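L-lysine 6-oxidase (PDB 3WEU) oxidises the epsilon-amino group of free L-lysine with a cysteine tryptophylquinone cofactor, releasing ammonium and the hydrogen peroxide that makes it antibacterial. Local coordinates at residues A[86-91]-A[136-141]; A[91-96]-A[217-222]; A[221-226]-A[499-504]; A[243-248]-A[451-456]. One frame throughout, in Å; residues are numbered along the deposited sequence.

How the interactions relate
Following the chain from its N terminus, the first contact is made by the end of strand 80-91, where interaction 1 closes a loop of 44 residues by pairing it with residues 136-141. Interaction 2 starts from the same Asn91 and reaches 217-222, so its segments alternate with those of interaction 1 and the two loops cross. Interaction 3 begins where interaction 2 ends, at Ile221 and Ser222, and runs to 499-504, joining the N-terminal and C-terminal family regions. Interaction 4, 243-248 with 451-456, lies wholly within that long excursion and joins the same two regions. Strands 80-91, 223-232 and 237-247 are successive neighbours in one sheet, which links interactions 1, 3 and 4.

Interaction 1: residues A[86-91]-A[136-141]; sequences TVHLAN and IIDLGP
In both His88 (chi1 -171°) and Asp138, CG stands anti to the backbone N, and the imidazole and carboxylate meet in the gap between the two segments. The setting is the antiparallel pairing of strand 80-91 with strand 137-145 in the large mixed sheet. Asn91 and Ile137 form a hydrogen-bonded antiparallel pair, Asn91 N to Ile137 O and Ile137 N to Asn91 O both measuring 2.8 Å. Beyond it the segments part, and side chains and water take over.

His88 NE2 donates to Asp138 OD1 over 2.8 Å at an almost straight 175°; the oxygen lies in the imidazole plane but is approached on its syn side, 31° out of the carboxylate plane. From the opposite face of that plane Gly140 N reaches the same oxygen at 3.0 Å, which makes an Asx turn. Asp138 OD2 is hydrogen-bonded to Tyr162 OH, so both carboxylate oxygens are held. Gly140 has a positive phi, which favours glycine.

Pro141 lies over one face of the imidazole as a CH-pi contact, its CD 4.0 Å from the centroid of the His88 ring. Two waters bridge the parted backbones, and both lie against Gly140 O. One links it to Val87 O and Leu89 N; the other accepts from Leu139 N and sits near Leu89 O, 2.7 Å from Gly140 O.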
loop_
_atom_site.group_PDB
_atom_site.type_symbol
_atom_site.label_atom_id
_atom_site.label_comp_id
_atom_site.label_asym_id
_atom_site.label_seq_id
_atom_site.Cartn_x
_atom_site.Cartn_y
_atom_site.Cartn_z
ATOM N N THR A 86 -11.981 -44.768 2.188
ATOM C CA THR A 86 -11.706 -43.779 3.160
ATOM C C THR A 86 -10.636 -42.885 2.599
ATOM O O THR A 86 -9.551 -43.329 2.231
ATOM C CB THR A 86 -11.253 -44.439 4.483
ATOM O OG1 THR A 86 -12.361 -45.198 4.981
ATOM C CG2 THR A 86 -10.904 -43.451 5.446
ATOM N N VAL A 87 -10.974 -41.621 2.463
ATOM C CA VAL A 87 -10.042 -40.661 1.887
ATOM C C VAL A 87 -9.719 -39.591 2.872
ATOM O O VAL A 87 -10.639 -38.915 3.465
ATOM C CB VAL A 87 -10.650 -40.017 0.623
ATOM C CG1 VAL A 87 -9.665 -38.997 0.058
ATOM C CG2 VAL A 87 -11.018 -41.086 -0.379
ATOM N N HIS A 88 -8.426 -39.402 3.086
ATOM C CA HIS A 88 -7.996 -38.380 3.983
ATOM C C HIS A 88 -7.158 -37.287 3.280
ATOM O O HIS A 88 -5.983 -37.469 3.028
ATOM C CB HIS A 88 -7.213 -38.994 5.179
ATOM C CG HIS A 88 -6.911 -38.018 6.290
ATOM N ND1 HIS A 88 -6.263 -38.399 7.463
ATOM C CD2 HIS A 88 -7.127 -36.692 6.403
ATOM C CE1 HIS A 88 -6.121 -37.348 8.245
ATOM N NE2 HIS A 88 -6.680 -36.308 7.653
ATOM N N LEU A 89 -7.785 -36.163 2.985
ATOM C CA LEU A 89 -7.147 -35.058 2.285
ATOM C C LEU A 89 -6.768 -34.001 3.315
ATOM O O LEU A 89 -7.478 -33.838 4.319
ATOM C CB LEU A 89 -8.154 -34.433 1.311
ATOM C CG LEU A 89 -8.746 -35.332 0.220
ATOM C CD1 LEU A 89 -9.603 -34.498 -0.767
ATOM C CD2 LEU A 89 -7.709 -36.149 -0.502
ATOM N N ALA A 90 -5.686 -33.276 3.089
ATOM C CA ALA A 90 -5.284 -32.141 3.932
ATOM C C ALA A 90 -4.478 -31.130 3.133
ATOM O O ALA A 90 -4.001 -31.417 2.017
ATOM C CB ALA A 90 -4.447 -32.597 5.145
ATOM N N ASN A 91 -4.418 -29.906 3.650
ATOM C CA ASN A 91 -3.592 -28.893 3.048
ATOM C C ASN A 91 -2.641 -28.451 4.085
ATOM O O ASN A 91 -3.050 -27.780 5.080
ATOM C CB ASN A 91 -4.485 -27.743 2.596
ATOM C CG ASN A 91 -3.731 -26.576 2.013
ATOM O OD1 ASN A 91 -2.733 -26.093 2.543
ATOM N ND2 ASN A 91 -4.288 -26.037 0.976
ATOM N N ILE A 136 -2.526 -26.156 9.447
ATOM C CA ILE A 136 -2.868 -27.159 8.495
ATOM C C ILE A 136 -4.377 -27.115 8.360
ATOM O O ILE A 136 -5.107 -26.908 9.348
ATOM C CB ILE A 136 -2.496 -28.568 8.991
ATOM C CG1 ILE A 136 -1.004 -28.632 9.273
ATOM C CG2 ILE A 136 -2.893 -29.692 8.026
ATOM C CD1 ILE A 136 -0.520 -29.939 9.772
ATOM N N ILE A 137 -4.870 -27.319 7.135
ATOM C CA ILE A 137 -6.280 -27.553 6.955
ATOM C C ILE A 137 -6.458 -29.040 6.896
ATOM O O ILE A 137 -6.040 -29.703 5.921
ATOM C CB ILE A 137 -6.883 -26.919 5.693
ATOM C CG1 ILE A 137 -6.617 -25.429 5.625
ATOM C CG2 ILE A 137 -8.413 -27.140 5.666
ATOM C CD1 ILE A 137 -7.230 -24.729 4.407
ATOM N N ASP A 138 -7.085 -29.587 7.954
ATOM C CA ASP A 138 -7.261 -30.979 8.148
ATOM C C ASP A 138 -8.605 -31.241 8.879
ATOM O O ASP A 138 -8.794 -30.886 10.074
ATOM C CB ASP A 138 -6.103 -31.512 8.977
ATOM C CG ASP A 138 -6.221 -32.989 9.297
ATOM O OD1 ASP A 138 -7.068 -33.710 8.715
ATOM O OD2 ASP A 138 -5.401 -33.484 10.118
ATOM N N LEU A 139 -9.532 -31.843 8.158
ATOM C CA LEU A 139 -10.897 -32.031 8.628
ATOM C C LEU A 139 -11.115 -33.477 8.882
ATOM O O LEU A 139 -12.227 -33.905 9.129
ATOM C CB LEU A 139 -11.869 -31.510 7.599
ATOM C CG LEU A 139 -11.693 -30.053 7.179
ATOM C CD1 LEU A 139 -12.814 -29.656 6.225
ATOM C CD2 LEU A 139 -11.628 -29.053 8.339
ATOM N N GLY A 140 -10.021 -34.239 8.871
ATOM C CA GLY A 140 -10.090 -35.683 9.055
ATOM C C GLY A 140 -10.510 -36.392 7.787
ATOM O O GLY A 140 -10.861 -35.705 6.811
ATOM N N PRO A 141 -10.494 -37.730 7.822
ATOM C CA PRO A 141 -10.882 -38.677 6.853
ATOM C C PRO A 141 -12.389 -38.672 6.770
ATOM O O PRO A 141 -13.072 -38.168 7.690
ATOM C CB PRO A 141 -10.317 -39.993 7.367
ATOM C CG PRO A 141 -10.303 -39.857 8.848
ATOM C CD PRO A 141 -9.976 -38.410 9.042
HETATM O O HOH W 1 -10.648 -36.115 3.912
HETATM O O HOH W 2 -9.812 -33.437 5.820
#

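Interaction 2: residues A[91-96]-A[217-222]; sequences NKKAAW and WYDDIS
The carboxamide of Asn91 and the ammonium of Lys93 converge on Asp219 from the end of strand 80-91 and the turn that follows it. Asn91 ND2 donates to Ile221 O at 2.8 Å, coming from above the carbonyl plane, and makes a second bond to Asp219 OD1, weak because its N-H...O angle is only 126°. The amide and carboxylate planes are 69° apart. At the other end of the amide, OD1 accepts from Lys93 N at 2.8 Å, an Asx turn that leads into the short 3-10 segment 93-95.

Lys93 is extended beyond CG, and this straight chain carries NZ to Asp219 OD2, a salt bridge of 2.8 Å on the syn lone pair. Asp219 turns its carboxylate between its own N and carbonyl carbon (chi1 74°), which also brings OD1 within 3.2 Å of Ile221 N to form a second Asx turn. The Ile221 side chain lies alongside the end of the lysine, CG2 3.9 Å from Lys93 CE, and Ala94 CB touches Tyr218 CE1 at 3.7 Å.

Outside the pair, Ala506 O accepts from Lys93 NZ and Trp509 N donates to Asp219 OD2. The contact thus joins strand 80-91 to strand 217-219, an outer strand of a small three-stranded sheet, beside the loop leading to helix 510-515.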
loop_
_atom_site.group_PDB
_atom_site.type_symbol
_atom_site.label_atom_id
_atom_site.label_comp_id
_atom_site.label_asym_id
_atom_site.label_seq_id
_atom_site.Cartn_x
_atom_site.Cartn_y
_atom_site.Cartn_z
ATOM N N ASN A 91 -4.418 -29.906 3.650
ATOM C CA ASN A 91 -3.592 -28.893 3.048
ATOM C C ASN A 91 -2.641 -28.451 4.085
ATOM O O ASN A 91 -3.050 -27.780 5.080
ATOM C CB ASN A 91 -4.485 -27.743 2.596
ATOM C CG ASN A 91 -3.731 -26.576 2.013
ATOM O OD1 ASN A 91 -2.733 -26.093 2.543
ATOM N ND2 ASN A 91 -4.288 -26.037 0.976
ATOM N N LYS A 92 -1.369 -28.727 3.851
ATOM C CA LYS A 92 -0.323 -28.332 4.813
ATOM C C LYS A 92 0.422 -27.100 4.420
ATOM O O LYS A 92 1.462 -26.784 5.050
ATOM C CB LYS A 92 0.678 -29.474 4.902
ATOM C CG LYS A 92 0.334 -30.590 5.836
ATOM C CD LYS A 92 1.448 -31.556 5.875
ATOM C CE LYS A 92 1.352 -32.666 6.907
ATOM N NZ LYS A 92 2.606 -33.468 6.921
ATOM N N LYS A 93 -0.042 -26.384 3.378
ATOM C CA LYS A 93 0.763 -25.353 2.800
ATOM C C LYS A 93 1.120 -24.246 3.848
ATOM O O LYS A 93 2.205 -23.719 3.840
ATOM C CB LYS A 93 0.064 -24.630 1.658
ATOM C CG LYS A 93 -0.289 -25.505 0.471
ATOM C CD LYS A 93 -0.843 -24.603 -0.640
ATOM C CE LYS A 93 -1.150 -25.432 -1.890
ATOM N NZ LYS A 93 -1.527 -24.614 -3.054
ATOM N N ALA A 94 0.140 -23.817 4.628
ATOM C CA ALA A 94 0.374 -22.716 5.581
ATOM C C ALA A 94 1.398 -23.096 6.688
ATOM O O ALA A 94 1.970 -22.232 7.318
ATOM C CB ALA A 94 -0.917 -22.198 6.185
ATOM N N ALA A 95 1.610 -24.366 6.868
ATOM C CA ALA A 95 2.515 -24.915 7.850
ATOM C C ALA A 95 3.892 -25.253 7.296
ATOM O O ALA A 95 4.783 -25.591 8.070
ATOM C CB ALA A 95 1.885 -26.172 8.400
ATOM N N TRP A 96 4.092 -25.146 5.967
ATOM C CA TRP A 96 5.353 -25.512 5.384
ATOM C C TRP A 96 6.316 -24.331 5.236
ATOM O O TRP A 96 6.068 -23.181 5.663
ATOM C CB TRP A 96 5.137 -26.289 4.062
ATOM C CG TRP A 96 6.354 -27.227 3.682
ATOM C CD1 TRP A 96 7.108 -27.177 2.553
ATOM C CD2 TRP A 96 6.905 -28.272 4.483
ATOM N NE1 TRP A 96 8.057 -28.122 2.567
ATOM C CE2 TRP A 96 7.987 -28.800 3.765
ATOM C CE3 TRP A 96 6.610 -28.785 5.764
ATOM C CZ2 TRP A 96 8.765 -29.832 4.252
ATOM C CZ3 TRP A 96 7.401 -29.787 6.272
ATOM C CH2 TRP A 96 8.452 -30.330 5.502
ATOM N N TRP A 217 -2.724 -16.823 5.070
ATOM C CA TRP A 217 -3.498 -17.101 3.872
ATOM C C TRP A 217 -3.654 -18.585 3.668
ATOM O O TRP A 217 -2.779 -19.441 4.046
ATOM C CB TRP A 217 -2.792 -16.506 2.600
ATOM C CG TRP A 217 -3.311 -15.163 2.324
ATOM C CD1 TRP A 217 -2.978 -14.032 2.989
ATOM C CD2 TRP A 217 -4.332 -14.786 1.399
ATOM N NE1 TRP A 217 -3.713 -12.981 2.535
ATOM C CE2 TRP A 217 -4.561 -13.416 1.567
ATOM C CE3 TRP A 217 -5.091 -15.470 0.458
ATOM C CZ2 TRP A 217 -5.489 -12.721 0.805
ATOM C CZ3 TRP A 217 -5.999 -14.774 -0.270
ATOM C CH2 TRP A 217 -6.181 -13.432 -0.115
ATOM N N TYR A 218 -4.736 -18.917 2.957
ATOM C CA TYR A 218 -5.145 -20.312 2.772
ATOM C C TYR A 218 -5.787 -20.524 1.420
ATOM O O TYR A 218 -6.417 -19.618 0.914
ATOM C CB TYR A 218 -6.190 -20.716 3.880
ATOM C CG TYR A 218 -5.641 -20.470 5.238
ATOM C CD1 TYR A 218 -4.909 -21.442 5.904
ATOM C CD2 TYR A 218 -5.770 -19.214 5.814
ATOM C CE1 TYR A 218 -4.328 -21.155 7.131
ATOM C CE2 TYR A 218 -5.162 -18.921 7.003
ATOM C CZ TYR A 218 -4.450 -19.882 7.644
ATOM O OH TYR A 218 -3.891 -19.485 8.831
ATOM N N ASP A 219 -5.668 -21.733 0.908
ATOM C CA ASP A 219 -6.482 -22.173 -0.208
ATOM C C ASP A 219 -7.045 -23.548 0.086
ATOM O O ASP A 219 -6.774 -24.076 1.160
ATOM C CB ASP A 219 -5.686 -22.052 -1.523
ATOM C CG ASP A 219 -4.596 -23.116 -1.723
ATOM O OD1 ASP A 219 -4.624 -24.190 -1.129
ATOM O OD2 ASP A 219 -3.704 -22.874 -2.559
ATOM N N ASP A 220 -7.798 -24.122 -0.871
ATOM C CA ASP A 220 -8.506 -25.346 -0.657
ATOM C C ASP A 220 -8.017 -26.442 -1.570
ATOM O O ASP A 220 -8.658 -27.445 -1.736
ATOM C CB ASP A 220 -10.034 -25.185 -0.693
ATOM C CG ASP A 220 -10.591 -24.799 -2.044
ATOM O OD1 ASP A 220 -9.831 -24.657 -3.036
ATOM O OD2 ASP A 220 -11.817 -24.533 -2.044
ATOM N N ILE A 221 -6.806 -26.257 -2.082
ATOM C CA ILE A 221 -6.021 -27.367 -2.616
ATOM C C ILE A 221 -5.817 -28.357 -1.501
ATOM O O ILE A 221 -5.795 -27.952 -0.352
ATOM C CB ILE A 221 -4.647 -26.843 -3.153
ATOM C CG1 ILE A 221 -4.825 -25.962 -4.392
ATOM C CG2 ILE A 221 -3.647 -27.975 -3.402
ATOM C CD1 ILE A 221 -5.189 -26.786 -5.660
ATOM N N SER A 222 -5.670 -29.641 -1.842
ATOM C CA SER A 222 -5.331 -30.661 -0.870
ATOM C C SER A 222 -4.782 -31.872 -1.575
ATOM O O SER A 222 -4.852 -32.011 -2.821
ATOM C CB SER A 222 -6.567 -31.099 -0.069
ATOM O OG SER A 222 -7.461 -31.821 -0.886
#

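Interaction 3: residues A[221-226]-A[499-504]; sequences ISDGSV and GDLTKR
Hydrogen bonds dominate this contact, and most of them end on the carboxylate of Asp223. Its OD1 receives two donors from Thr502: the hydroxyl OG1 at 2.8 Å, on the anti lone pair, and the backbone N at 2.9 Å, which arrives from above the carboxylate plane, 60° out of it. OD2 receives Leu501 N at 3.0 Å, again from above the plane, and Leu501 CB approaches the same Asp223 OD2 to 3.4 Å. The first torsions, chi1 72° in Asp223 and 59° in Thr502, turn carboxylate and hydroxyl toward each other. The two side chains run antiparallel, one alongside the other. The backbone adds one bond, Gly499 N to Asp223 O at 2.9 Å, with the donor well above the carbonyl plane.

Asp223 opens strand 223-232, which lies between strands 80-91 and 237-247 in the mixed sheet of the N-terminal region; its carboxylate therefore reaches from the sheet into the irregular loop before helix 510-515, part of the C-terminal family region. Neighbouring Trp243 NE1 also donates to OD2. The donors gathered on this buried group would tend to stabilise a charge, although Gly499 O approaches Asp223 OD1 at 3.1 Å.

Apolar packing is slighter: Ile221 CG2 meets Thr502 CB at 3.7 Å.

Ionic pairing centres on Asp500. Lys503 NZ, within the loop, bridges to Asp500 OD1 at 3.0 Å, approaching from far above the carboxylate plane, while Lys92 NZ, just after strand 80-91, makes a second salt bridge to that same oxygen.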
loop_
_atom_site.group_PDB
_atom_site.type_symbol
_atom_site.label_atom_id
_atom_site.label_comp_id
_atom_site.label_asym_id
_atom_site.label_seq_id
_atom_site.Cartn_x
_atom_site.Cartn_y
_atom_site.Cartn_z
ATOM N N ILE A 221 -6.806 -26.257 -2.082
ATOM C CA ILE A 221 -6.021 -27.367 -2.616
ATOM C C ILE A 221 -5.817 -28.357 -1.501
ATOM O O ILE A 221 -5.795 -27.952 -0.352
ATOM C CB ILE A 221 -4.647 -26.843 -3.153
ATOM C CG1 ILE A 221 -4.825 -25.962 -4.392
ATOM C CG2 ILE A 221 -3.647 -27.975 -3.402
ATOM C CD1 ILE A 221 -5.189 -26.786 -5.660
ATOM N N SER A 222 -5.670 -29.641 -1.842
ATOM C CA SER A 222 -5.331 -30.661 -0.870
ATOM C C SER A 222 -4.782 -31.872 -1.575
ATOM O O SER A 222 -4.852 -32.011 -2.821
ATOM C CB SER A 222 -6.567 -31.099 -0.069
ATOM O OG SER A 222 -7.461 -31.821 -0.886
ATOM N N ASP A 223 -4.229 -32.768 -0.795
ATOM C CA ASP A 223 -3.898 -34.110 -1.271
ATOM C C ASP A 223 -3.901 -35.085 -0.083
ATOM O O ASP A 223 -3.887 -34.627 1.072
ATOM C CB ASP A 223 -2.491 -34.124 -1.928
ATOM C CG ASP A 223 -1.364 -33.982 -0.935
ATOM O OD1 ASP A 223 -1.053 -32.837 -0.582
ATOM O OD2 ASP A 223 -0.747 -35.040 -0.551
ATOM N N GLY A 224 -3.947 -36.379 -0.375
ATOM C CA GLY A 224 -3.916 -37.389 0.669
ATOM C C GLY A 224 -4.242 -38.784 0.282
ATOM O O GLY A 224 -4.278 -39.145 -0.881
ATOM N N SER A 225 -4.451 -39.625 1.307
ATOM C CA SER A 225 -4.481 -41.020 1.132
ATOM C C SER A 225 -5.846 -41.516 0.754
ATOM O O SER A 225 -6.889 -40.947 1.180
ATOM C CB SER A 225 -4.099 -41.717 2.457
ATOM O OG SER A 225 -4.952 -41.281 3.515
ATOM N N VAL A 226 -5.827 -42.615 0.012
ATOM C CA VAL A 226 -7.026 -43.325 -0.384
ATOM C C VAL A 226 -6.859 -44.717 0.172
ATOM O O VAL A 226 -5.889 -45.361 -0.141
ATOM C CB VAL A 226 -7.261 -43.388 -1.905
ATOM C CG1 VAL A 226 -8.485 -44.232 -2.283
ATOM C CG2 VAL A 226 -7.462 -41.973 -2.421
ATOM N N GLY A 499 -1.534 -34.024 2.732
ATOM C CA GLY A 499 -1.013 -32.700 2.566
ATOM C C GLY A 499 0.422 -32.665 2.060
ATOM O O GLY A 499 0.868 -31.600 1.585
ATOM N N ASP A 500 1.106 -33.788 2.021
ATOM C CA ASP A 500 2.516 -33.750 1.690
ATOM C C ASP A 500 2.831 -33.440 0.224
ATOM O O ASP A 500 3.842 -32.784 -0.080
ATOM C CB ASP A 500 3.239 -35.001 2.171
ATOM C CG ASP A 500 3.557 -34.957 3.678
ATOM O OD1 ASP A 500 3.310 -33.923 4.319
ATOM O OD2 ASP A 500 4.013 -36.015 4.128
ATOM N N LEU A 501 2.002 -33.935 -0.695
ATOM C CA LEU A 501 2.289 -33.746 -2.120
ATOM C C LEU A 501 2.034 -32.331 -2.617
ATOM O O LEU A 501 2.627 -31.930 -3.624
ATOM C CB LEU A 501 1.580 -34.781 -2.994
ATOM C CG LEU A 501 2.343 -36.083 -3.168
ATOM C CD1 LEU A 501 2.730 -36.708 -1.908
ATOM C CD2 LEU A 501 1.565 -37.067 -4.014
ATOM N N THR A 502 1.214 -31.535 -1.918
ATOM C CA THR A 502 0.908 -30.173 -2.386
ATOM C C THR A 502 1.445 -29.069 -1.487
ATOM O O THR A 502 1.327 -27.893 -1.778
ATOM C CB THR A 502 -0.607 -29.963 -2.602
ATOM O OG1 THR A 502 -1.341 -30.195 -1.382
ATOM C CG2 THR A 502 -1.107 -30.927 -3.773
ATOM N N LYS A 503 2.052 -29.406 -0.365
ATOM C CA LYS A 503 2.310 -28.356 0.608
ATOM C C LYS A 503 3.342 -27.354 0.178
ATOM O O LYS A 503 3.334 -26.203 0.664
ATOM C CB LYS A 503 2.734 -28.962 1.945
ATOM C CG LYS A 503 4.033 -29.694 1.904
ATOM C CD LYS A 503 4.208 -30.567 3.128
ATOM C CE LYS A 503 5.455 -31.452 3.020
ATOM N NZ LYS A 503 5.775 -32.159 4.319
ATOM N N ARG A 504 4.246 -27.758 -0.685
ATOM C CA ARG A 504 5.321 -26.869 -1.128
ATOM C C ARG A 504 4.881 -25.774 -2.083
ATOM O O ARG A 504 5.581 -24.769 -2.278
ATOM C CB ARG A 504 6.426 -27.698 -1.793
ATOM C CG ARG A 504 7.204 -28.493 -0.767
ATOM C CD ARG A 504 8.139 -29.425 -1.487
ATOM N NE ARG A 504 9.014 -30.172 -0.575
ATOM C CZ ARG A 504 8.628 -31.230 0.114
ATOM N NH1 ARG A 504 7.344 -31.654 0.034
ATOM N NH2 ARG A 504 9.496 -31.842 0.917
#

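Interaction 4: residues A[243-248]-A[451-456]; sequences WMVVGS and IEMTWS
The backbones come nearest where the end of strand 237-247 passes the loop before strand 468-469, with Gly247 CA 5.1 Å from Glu452 CA; there two waters connect the backbones, and the side chains supply the apolar contact. Gly247 CA itself comes 4.3 Å from Glu452 CG, a close approach of the bare alpha carbon to the glutamate chain.

The main side-chain contact is between Val245 and Met453, which reach toward each other tip to tip. Val245 directs CG1 straight away from its backbone N (chi1 180°), and this methyl meets Met453 CE at 3.8 Å; the other methyl, CG2, lies 3.9 Å from Met453 SD. The thioether bends at its last torsion, chi3 -91°, which sets SD and CE side by side against the two valine methyls. Further along, Ser248 OG lies 4.1 Å from Ile451 CG2.

Two waters bridge the backbones. One donates to Val246 O and to Glu452 O, the latter at 2.8 Å. The other accepts from Ser248 N at 2.9 Å and gives a weak bond to Ile451 O.

The carboxylate of Glu452 is engaged elsewhere, in a salt bridge to Arg13 and hydrogen bonds to Gln584 and Val443 N. Since Arg13 ends strand 4-13, which runs parallel to strand 237-247, Glu452 adds a polar tie to that sheet neighbour. The arrangement is a water-bridged packing of a sheet strand in the N-terminal region against an irregular loop of the C-terminal region.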
loop_
_atom_site.group_PDB
_atom_site.type_symbol
_atom_site.label_atom_id
_atom_site.label_comp_id
_atom_site.label_asym_id
_atom_site.label_seq_id
_atom_site.Cartn_x
_atom_site.Cartn_y
_atom_site.Cartn_z
ATOM N N TRP A 243 -3.247 -42.707 -3.586
ATOM C CA TRP A 243 -3.140 -41.337 -3.185
ATOM C C TRP A 243 -4.048 -40.512 -4.066
ATOM O O TRP A 243 -4.504 -40.964 -5.145
ATOM C CB TRP A 243 -1.686 -40.854 -3.269
ATOM C CG TRP A 243 -1.360 -39.805 -2.295
ATOM C CD1 TRP A 243 -1.329 -38.485 -2.515
ATOM C CD2 TRP A 243 -1.037 -39.981 -0.903
ATOM N NE1 TRP A 243 -1.043 -37.803 -1.369
ATOM C CE2 TRP A 243 -0.826 -38.710 -0.364
ATOM C CE3 TRP A 243 -0.887 -41.082 -0.080
ATOM C CZ2 TRP A 243 -0.451 -38.505 0.975
ATOM C CZ3 TRP A 243 -0.562 -40.883 1.269
ATOM C CH2 TRP A 243 -0.329 -39.621 1.767
ATOM N N MET A 244 -4.295 -39.298 -3.619
ATOM C CA MET A 244 -5.161 -38.386 -4.300
ATOM C C MET A 244 -4.584 -36.974 -4.249
ATOM O O MET A 244 -4.202 -36.494 -3.176
ATOM C CB MET A 244 -6.551 -38.417 -3.628
ATOM C CG MET A 244 -7.522 -37.412 -4.180
ATOM S SD MET A 244 -8.058 -37.961 -5.781
ATOM C CE MET A 244 -8.680 -36.455 -6.400
ATOM N N VAL A 245 -4.623 -36.267 -5.379
ATOM C CA VAL A 245 -4.155 -34.900 -5.421
ATOM C C VAL A 245 -5.187 -34.004 -6.073
ATOM O O VAL A 245 -5.751 -34.341 -7.099
ATOM C CB VAL A 245 -2.843 -34.841 -6.222
ATOM C CG1 VAL A 245 -2.327 -33.412 -6.289
ATOM C CG2 VAL A 245 -1.822 -35.752 -5.549
ATOM N N VAL A 246 -5.387 -32.836 -5.507
ATOM C CA VAL A 246 -6.260 -31.827 -6.072
ATOM C C VAL A 246 -5.386 -30.679 -6.681
ATOM O O VAL A 246 -4.443 -30.188 -6.029
ATOM C CB VAL A 246 -7.216 -31.232 -5.070
ATOM C CG1 VAL A 246 -8.129 -30.237 -5.780
ATOM C CG2 VAL A 246 -8.047 -32.309 -4.439
ATOM N N GLY A 247 -5.644 -30.382 -7.950
ATOM C CA GLY A 247 -5.030 -29.260 -8.614
ATOM C C GLY A 247 -5.989 -28.167 -8.964
ATOM O O GLY A 247 -7.242 -28.347 -8.985
ATOM N N SER A 248 -5.419 -27.076 -9.387
ATOM C CA SER A 248 -6.200 -25.961 -9.917
ATOM C C SER A 248 -6.674 -26.354 -11.333
ATOM O O SER A 248 -6.303 -27.421 -11.841
ATOM C CB SER A 248 -5.361 -24.693 -9.910
ATOM O OG SER A 248 -4.182 -24.822 -10.687
ATOM N N ILE A 451 2.859 -26.749 -10.980
ATOM C CA ILE A 451 1.401 -26.404 -10.936
ATOM C C ILE A 451 0.725 -27.335 -9.947
ATOM O O ILE A 451 0.417 -26.907 -8.837
ATOM C CB ILE A 451 0.749 -26.508 -12.317
ATOM C CG1 ILE A 451 1.312 -25.428 -13.254
ATOM C CG2 ILE A 451 -0.754 -26.385 -12.214
ATOM C CD1 ILE A 451 1.026 -24.028 -12.846
ATOM N N GLU A 452 0.638 -28.625 -10.249
ATOM C CA GLU A 452 -0.016 -29.511 -9.287
ATOM C C GLU A 452 0.877 -29.886 -8.053
ATOM O O GLU A 452 0.364 -29.994 -6.911
ATOM C CB GLU A 452 -0.556 -30.747 -9.946
ATOM C CG GLU A 452 -1.643 -30.424 -11.033
ATOM C CD GLU A 452 -1.060 -30.124 -12.425
ATOM O OE1 GLU A 452 0.211 -30.152 -12.614
ATOM O OE2 GLU A 452 -1.889 -29.844 -13.337
ATOM N N MET A 453 2.134 -30.195 -8.364
ATOM C CA MET A 453 3.060 -30.824 -7.470
ATOM C C MET A 453 4.446 -30.330 -7.804
ATOM O O MET A 453 4.664 -29.776 -8.891
ATOM C CB MET A 453 2.967 -32.314 -7.587
ATOM C CG MET A 453 1.714 -32.902 -6.899
ATOM S SD MET A 453 1.471 -34.616 -7.402
ATOM C CE MET A 453 0.409 -34.404 -8.805
ATOM N N THR A 454 5.392 -30.527 -6.880
ATOM C CA THR A 454 6.748 -30.050 -7.147
ATOM C C THR A 454 7.744 -31.205 -6.965
ATOM O O THR A 454 7.365 -32.378 -6.990
ATOM C CB THR A 454 7.085 -28.800 -6.368
ATOM O OG1 THR A 454 8.294 -28.186 -6.836
ATOM C CG2 THR A 454 7.174 -29.099 -4.866
ATOM N N TRP A 455 9.009 -30.855 -6.739
ATOM C CA TRP A 455 10.112 -31.769 -6.970
ATOM C C TRP A 455 10.274 -32.842 -5.933
ATOM O O TRP A 455 11.102 -33.752 -6.112
ATOM C CB TRP A 455 11.440 -31.003 -7.221
ATOM C CG TRP A 455 11.608 -29.785 -6.418
ATOM C CD1 TRP A 455 11.751 -28.527 -6.883
ATOM C CD2 TRP A 455 11.757 -29.709 -4.993
ATOM N NE1 TRP A 455 11.927 -27.656 -5.848
ATOM C CE2 TRP A 455 11.998 -28.355 -4.677
ATOM C CE3 TRP A 455 11.795 -30.663 -3.962
ATOM C CZ2 TRP A 455 12.135 -27.883 -3.339
ATOM C CZ3 TRP A 455 11.994 -30.197 -2.616
ATOM C CH2 TRP A 455 12.121 -28.802 -2.335
ATOM N N SER A 456 9.411 -32.839 -4.913
ATOM C CA SER A 456 9.376 -34.036 -4.061
ATOM C C SER A 456 8.963 -35.251 -4.825
ATOM O O SER A 456 9.311 -36.367 -4.474
ATOM C CB SER A 456 8.468 -33.780 -2.837
ATOM O OG SER A 456 7.134 -33.465 -3.193
HETATM O O HOH W 3 -1.975 -28.594 -6.475
HETATM O O HOH W 4 -2.580 -27.113 -8.891
#